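Local structure of hyaluronidase (Thermobaculum terrenum, 5DIY) at residues E97-I100 with R101-P105; Q182-P185 with K186-V190; E69-S73 with C74-F78. The protein probably removes N-acetylglucosamine from glycosylated substrates, as a family 84 hexosaminidase whose catalytic domain is built on a TIM barrel. One frame throughout, in Å; residues are numbered along the deposited sequence.

Contact 1: E97-I100 with R101-P105; sequences ETLI and RKITP
Arg101 N, Lys102 N and Ile103 N bond back one helical turn to Glu97 O, Thr98 O and Leu99 O at 2.9, 3.0 and 3.1 Å, but Thr104 N meets Ile100 O only weakly, with an N-H...O angle of 121°. There the helix kinks, since Pro105 has no amide hydrogen to bond the preceding turn. The Thr104 hydroxyl reinforces the weak rung: OG1 lies anti to its own carbonyl carbon (chi1 -70°), leaning back along the helix, and donates to Ile100 O at 2.6 Å. A valine here would remove that donor and would probably leave Ile100 O held by little more than the poorly aligned amide.

On the outer side Arg101 bends at chi3 (-44°), which folds one guanidinium face over the backbone of the previous turn, CZ lying 3.8 Å from Thr98 CA. A water at the edge of the group, in its plane, accepts from Arg101 NH2 at 2.6 Å and also bonds Thr98 OG1, itself bonded to Glu94 O. The apolar Leu99 and Ile103 suit the inner side, wedged between strand 77-82, at Ile82 and Phe80, and helix 137-153, at Phe144 and Leu152; Glu97 adds a salt bridge to Arg151 of that helix.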
# COMPACT_ATOMS: atom_id res chain seq x y z
N GLU C 97 11.78 -10.53 -31.52
CA GLU C 97 13.08 -11.19 -31.38
C GLU C 97 13.88 -10.59 -30.22
O GLU C 97 14.52 -11.32 -29.47
CB GLU C 97 13.91 -11.10 -32.67
CG GLU C 97 13.31 -11.71 -33.92
CD GLU C 97 12.96 -13.18 -33.79
OE1 GLU C 97 13.68 -13.92 -33.08
OE2 GLU C 97 11.95 -13.61 -34.39
N THR C 98 13.81 -9.27 -30.08
CA THR C 98 14.50 -8.55 -29.01
C THR C 98 13.95 -8.94 -27.62
O THR C 98 14.73 -9.17 -26.69
CB THR C 98 14.42 -7.03 -29.23
OG1 THR C 98 15.06 -6.70 -30.47
CG2 THR C 98 15.08 -6.24 -28.09
N LEU C 99 12.63 -9.04 -27.49
CA LEU C 99 12.01 -9.48 -26.23
C LEU C 99 12.40 -10.92 -25.89
O LEU C 99 12.74 -11.23 -24.75
CB LEU C 99 10.49 -9.34 -26.27
CG LEU C 99 9.76 -9.55 -24.92
CD1 LEU C 99 8.69 -8.50 -24.70
CD2 LEU C 99 9.17 -10.95 -24.80
N ILE C 100 12.39 -11.80 -26.90
CA ILE C 100 12.78 -13.21 -26.73
C ILE C 100 14.25 -13.34 -26.33
O ILE C 100 14.60 -14.21 -25.53
CB ILE C 100 12.46 -14.05 -28.00
CG1 ILE C 100 10.94 -14.14 -28.23
CG2 ILE C 100 13.07 -15.45 -27.91
CD1 ILE C 100 10.15 -14.98 -27.25
N ARG C 101 15.10 -12.47 -26.88
CA ARG C 101 16.51 -12.42 -26.51
C ARG C 101 16.68 -12.00 -25.05
O ARG C 101 17.46 -12.60 -24.30
CB ARG C 101 17.26 -11.46 -27.44
CG ARG C 101 18.76 -11.68 -27.56
CD ARG C 101 19.41 -10.71 -28.54
NE ARG C 101 18.63 -10.57 -29.78
CZ ARG C 101 18.02 -9.46 -30.22
NH1 ARG C 101 18.09 -8.30 -29.57
NH2 ARG C 101 17.33 -9.52 -31.36
N LYS C 102 15.93 -10.98 -24.63
CA LYS C 102 15.94 -10.49 -23.25
C LYS C 102 15.58 -11.57 -22.22
O LYS C 102 16.23 -11.68 -21.18
CB LYS C 102 14.99 -9.28 -23.11
CG LYS C 102 14.87 -8.68 -21.72
CD LYS C 102 16.23 -8.34 -21.11
CE LYS C 102 16.10 -7.35 -19.96
NZ LYS C 102 15.77 -5.97 -20.42
N ILE C 103 14.54 -12.36 -22.52
CA ILE C 103 14.06 -13.39 -21.59
C ILE C 103 14.79 -14.75 -21.70
O ILE C 103 14.61 -15.59 -20.82
CB ILE C 103 12.52 -13.60 -21.67
CG1 ILE C 103 12.08 -14.21 -23.01
CG2 ILE C 103 11.79 -12.28 -21.44
CD1 ILE C 103 10.77 -14.95 -22.92
N THR C 104 15.59 -14.96 -22.75
CA THR C 104 16.26 -16.25 -22.97
C THR C 104 17.11 -16.73 -21.78
O THR C 104 16.99 -17.89 -21.39
CB THR C 104 17.10 -16.25 -24.28
OG1 THR C 104 16.20 -16.24 -25.40
CG2 THR C 104 17.98 -17.49 -24.39
N PRO C 105 17.96 -15.85 -21.19
CA PRO C 105 18.70 -16.27 -19.98
C PRO C 105 17.80 -16.86 -18.88
O PRO C 105 18.19 -17.82 -18.21
CB PRO C 105 19.35 -14.97 -19.50
CG PRO C 105 19.51 -14.14 -20.73
CD PRO C 105 18.37 -14.51 -21.64
O HOH W 1 15.98 -7.82 -32.81

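Contact 2: Q182-P185 with K186-V190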
# COMPACT_ATOMS: atom_id res chain seq x y z
N GLN C 182 -11.58 -11.90 -26.10
CA GLN C 182 -11.85 -12.59 -27.37
C GLN C 182 -10.56 -13.04 -28.08
O GLN C 182 -10.47 -14.17 -28.56
CB GLN C 182 -12.68 -11.68 -28.29
CG GLN C 182 -13.17 -12.29 -29.60
CD GLN C 182 -14.08 -13.49 -29.40
OE1 GLN C 182 -14.88 -13.54 -28.47
NE2 GLN C 182 -13.96 -14.47 -30.29
N ARG C 183 -9.56 -12.16 -28.12
CA ARG C 183 -8.36 -12.36 -28.96
C ARG C 183 -7.13 -12.95 -28.27
O ARG C 183 -6.26 -13.50 -28.96
CB ARG C 183 -7.98 -11.05 -29.64
CG ARG C 183 -9.10 -10.47 -30.49
CD ARG C 183 -8.57 -9.71 -31.69
NE ARG C 183 -9.67 -9.24 -32.53
CZ ARG C 183 -9.55 -8.79 -33.78
NH1 ARG C 183 -8.37 -8.73 -34.39
NH2 ARG C 183 -10.64 -8.39 -34.43
N LEU C 184 -7.03 -12.84 -26.95
CA LEU C 184 -5.96 -13.52 -26.21
C LEU C 184 -6.27 -15.01 -26.10
O LEU C 184 -7.34 -15.36 -25.64
CB LEU C 184 -5.78 -12.97 -24.79
CG LEU C 184 -5.01 -11.66 -24.59
CD1 LEU C 184 -5.04 -11.30 -23.12
CD2 LEU C 184 -3.58 -11.77 -25.08
N PRO C 185 -5.31 -15.89 -26.47
CA PRO C 185 -5.45 -17.32 -26.15
C PRO C 185 -5.81 -17.53 -24.68
O PRO C 185 -5.26 -16.85 -23.81
CB PRO C 185 -4.07 -17.89 -26.46
CG PRO C 185 -3.51 -16.98 -27.50
CD PRO C 185 -4.09 -15.62 -27.25
N LYS C 186 -6.72 -18.47 -24.41
CA LYS C 186 -7.39 -18.57 -23.10
C LYS C 186 -6.45 -18.85 -21.93
O LYS C 186 -6.72 -18.44 -20.81
CB LYS C 186 -8.48 -19.67 -23.10
CG LYS C 186 -9.60 -19.50 -24.12
CD LYS C 186 -10.44 -18.25 -23.90
CE LYS C 186 -11.57 -18.18 -24.93
NZ LYS C 186 -11.79 -16.79 -25.41
N ASN C 187 -5.35 -19.55 -22.21
CA ASN C 187 -4.39 -19.91 -21.18
C ASN C 187 -3.35 -18.82 -20.84
O ASN C 187 -2.51 -19.03 -19.96
CB ASN C 187 -3.70 -21.23 -21.56
CG ASN C 187 -4.70 -22.39 -21.67
OD1 ASN C 187 -5.71 -22.44 -20.96
ND2 ASN C 187 -4.40 -23.34 -22.54
N ILE C 188 -3.40 -17.68 -21.53
CA ILE C 188 -2.67 -16.49 -21.12
C ILE C 188 -3.45 -15.86 -19.96
O ILE C 188 -4.64 -15.56 -20.09
CB ILE C 188 -2.48 -15.48 -22.27
CG1 ILE C 188 -1.59 -16.12 -23.36
CG2 ILE C 188 -1.89 -14.16 -21.75
CD1 ILE C 188 -1.22 -15.22 -24.52
N ASP C 189 -2.79 -15.71 -18.82
CA ASP C 189 -3.41 -15.13 -17.63
C ASP C 189 -3.49 -13.61 -17.76
O ASP C 189 -2.65 -13.01 -18.43
CB ASP C 189 -2.65 -15.54 -16.36
CG ASP C 189 -2.95 -16.97 -15.94
OD1 ASP C 189 -4.13 -17.29 -15.73
OD2 ASP C 189 -2.01 -17.77 -15.79
N VAL C 190 -4.50 -13.00 -17.14
CA VAL C 190 -4.73 -11.56 -17.26
C VAL C 190 -4.92 -10.93 -15.88
O VAL C 190 -5.80 -11.33 -15.12
CB VAL C 190 -5.95 -11.24 -18.15
CG1 VAL C 190 -6.22 -9.74 -18.19
CG2 VAL C 190 -5.72 -11.78 -19.55
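A type I beta turn, Pro185 to Ile188, takes the chain from helix 175-183 into strand 189-192 of the TIM barrel; Leu184 just before it and Val190 just after it pack with Pro185 and Ile188 on the inner side. This side is tightly packed. The two methyls of Leu184 divide the work: CD1 crosses Val190 at an angle and touches its CG2 at 3.7 Å, while CD2 lies 4.2 Å from Ile188 CD1. Ile188 runs alongside the proline ring, pointing the same way, with its CD1 4.0 Å from Pro185 CD; CG1 lies anti to the carbonyl carbon (chi1 -65°), and the extended chain beyond it carries CD1 to the ring. Apolar residues suit these buried places: Leu184 meets Leu145 and Met163, Ile188 meets Leu149, and Val190 meets Met163. Val190 already belongs to the barrel, its side chain about 11 Å from the bound N-acetylglucosamine.

The outer side is looser and faces solvent. Lys186 and Asn187, the polar central residues of the turn, are exposed; the lysine chain bends back toward the helix end, where its NZ bonds Gln215, as Gln182 OE1 also does. Arg216 secures the backbone, donating to Leu184 O and Ile188 O. The turn itself is closed by a hydrogen bond of 3.1 Å from Ile188 N to Pro185 O, approached from above, the donor standing 43° out of the carbonyl plane.

Contact 3: E69-S73 with C74-F78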
# COMPACT_ATOMS: atom_id res chain seq x y z
N GLU C 69 16.94 -20.20 -7.91
CA GLU C 69 17.24 -21.42 -7.15
C GLU C 69 16.65 -21.39 -5.74
O GLU C 69 16.14 -22.40 -5.26
CB GLU C 69 18.75 -21.69 -7.12
CG GLU C 69 19.29 -22.16 -8.47
CD GLU C 69 20.80 -22.33 -8.52
OE1 GLU C 69 21.49 -22.08 -7.50
OE2 GLU C 69 21.31 -22.72 -9.59
N LYS C 70 16.70 -20.23 -5.08
CA LYS C 70 16.09 -20.07 -3.75
C LYS C 70 14.57 -20.26 -3.82
O LYS C 70 14.00 -20.99 -3.01
CB LYS C 70 16.44 -18.71 -3.14
CG LYS C 70 15.98 -18.53 -1.69
CD LYS C 70 16.70 -19.46 -0.73
CE LYS C 70 16.32 -19.18 0.71
NZ LYS C 70 17.11 -20.02 1.65
N ALA C 71 13.94 -19.60 -4.80
CA ALA C 71 12.51 -19.75 -5.05
C ALA C 71 12.10 -21.22 -5.20
O ALA C 71 11.14 -21.67 -4.57
CB ALA C 71 12.12 -18.97 -6.30
N GLY C 72 12.85 -21.95 -6.03
CA GLY C 72 12.59 -23.37 -6.25
C GLY C 72 12.71 -24.18 -4.98
O GLY C 72 11.85 -25.01 -4.67
N SER C 73 13.79 -23.94 -4.22
CA SER C 73 14.00 -24.61 -2.93
C SER C 73 12.93 -24.27 -1.89
O SER C 73 12.72 -25.04 -0.95
CB SER C 73 15.40 -24.29 -2.37
OG SER C 73 15.49 -22.94 -1.94
N CYS C 74 12.27 -23.12 -2.04
CA CYS C 74 11.17 -22.69 -1.16
C CYS C 74 9.76 -22.98 -1.69
O CYS C 74 8.78 -22.52 -1.10
CB CYS C 74 11.33 -21.20 -0.84
SG CYS C 74 12.79 -20.83 0.16
N GLY C 75 9.64 -23.74 -2.77
CA GLY C 75 8.34 -24.09 -3.35
C GLY C 75 7.65 -22.92 -4.03
O GLY C 75 6.43 -22.91 -4.14
N ILE C 76 8.44 -21.95 -4.50
CA ILE C 76 7.95 -20.73 -5.12
C ILE C 76 8.17 -20.81 -6.63
O ILE C 76 9.29 -21.08 -7.07
CB ILE C 76 8.72 -19.48 -4.61
CG1 ILE C 76 8.91 -19.48 -3.09
CG2 ILE C 76 8.03 -18.20 -5.08
CD1 ILE C 76 7.63 -19.53 -2.29
N ASN C 77 7.13 -20.56 -7.41
CA ASN C 77 7.28 -20.37 -8.86
C ASN C 77 7.77 -18.95 -9.11
O ASN C 77 7.09 -17.99 -8.74
CB ASN C 77 5.95 -20.62 -9.58
CG ASN C 77 6.09 -20.66 -11.10
OD1 ASN C 77 7.13 -21.03 -11.65
ND2 ASN C 77 5.02 -20.28 -11.79
N PHE C 78 8.95 -18.82 -9.71
CA PHE C 78 9.53 -17.52 -10.04
C PHE C 78 9.06 -17.11 -11.44
O PHE C 78 9.27 -17.86 -12.40
CB PHE C 78 11.06 -17.60 -10.01
CG PHE C 78 11.76 -16.28 -10.22
CD1 PHE C 78 11.89 -15.73 -11.50
CD2 PHE C 78 12.36 -15.62 -9.15
CE1 PHE C 78 12.55 -14.53 -11.69
CE2 PHE C 78 13.03 -14.42 -9.34
CZ PHE C 78 13.13 -13.87 -10.61
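A Schellman motif ends helix 58-73 here and turns the chain into strand 77-82, with Ala71 and Ile76 as its outer pair and Gly72 and Gly75 as its inner one. Ile76 N donates to Ala71 O at 2.7 Å, and Gly75 N reaches Gly72 O at 3.2 Å. The inner bond is nearly straight at its hydrogen, yet the donor stands 68° out of the carbonyl plane, well off a lone pair, consistent with the tight reversal of the backbone. Gly75 is the C-prime residue, and its positive phi of 71° is a conformation that glycine adopts without the strain a side chain would bring.

Lys70 O is gripped twice. Cys74 N bonds it at 2.9 Å in the last helical step, and Ser73 OG donates to it at 2.7 Å. The serine hydroxyl can do so because it stands between its own backbone N and carbonyl carbon (chi1 70°), folded back against the preceding turn; a small hydroxyl suits this exposed place. Cys74 turns its sulfur alongside the lysine chain, SG lying 3.9 Å from Lys70 CE, and the lysine carries its amino group on to a salt bridge with Glu28 of helix 20-32.

Beneath the polar turn the methyl of Ala71 touches Ile76 CB at 3.8 Å, the apolar contact that accompanies the outer bond, and lies 4.1 Å from Phe78 CB, at the edge of the ring and near its plane. A methyl suits a place that faces both Ile76 and Phe78. Ile76 also packs on Met30 and Tyr38, and the Phe78 ring meets that of Tyr38. Helix, Schellman turn and strand thus complete a beta-alpha-beta crossover from strand 37-40 to strand 77-82, the repeating step of a TIM barrel.

All three contacts lie in beta-alpha-beta units of one barrel: contact 1 within a helix, contacts 2 and 3 where a helix end leads into a strand. Contact 3 enters strand 77-82, against which the helix of contact 1 packs. Contacts 1 and 2 both lean on helix 137-153, although their nearest atoms are about 11 Å apart. Each is partly buried, with a largely apolar inner side and an exposed polar one, though contact 1 also buries Thr98 and Lys102. Contact 1 relies on repeated backbone bonds and a hydroxyl near a kink; contact 3 on the paired backbone bonds of a Schellman motif and a serine hydroxyl; contact 2, with a single bond between its segments, depends more on apolar side chains.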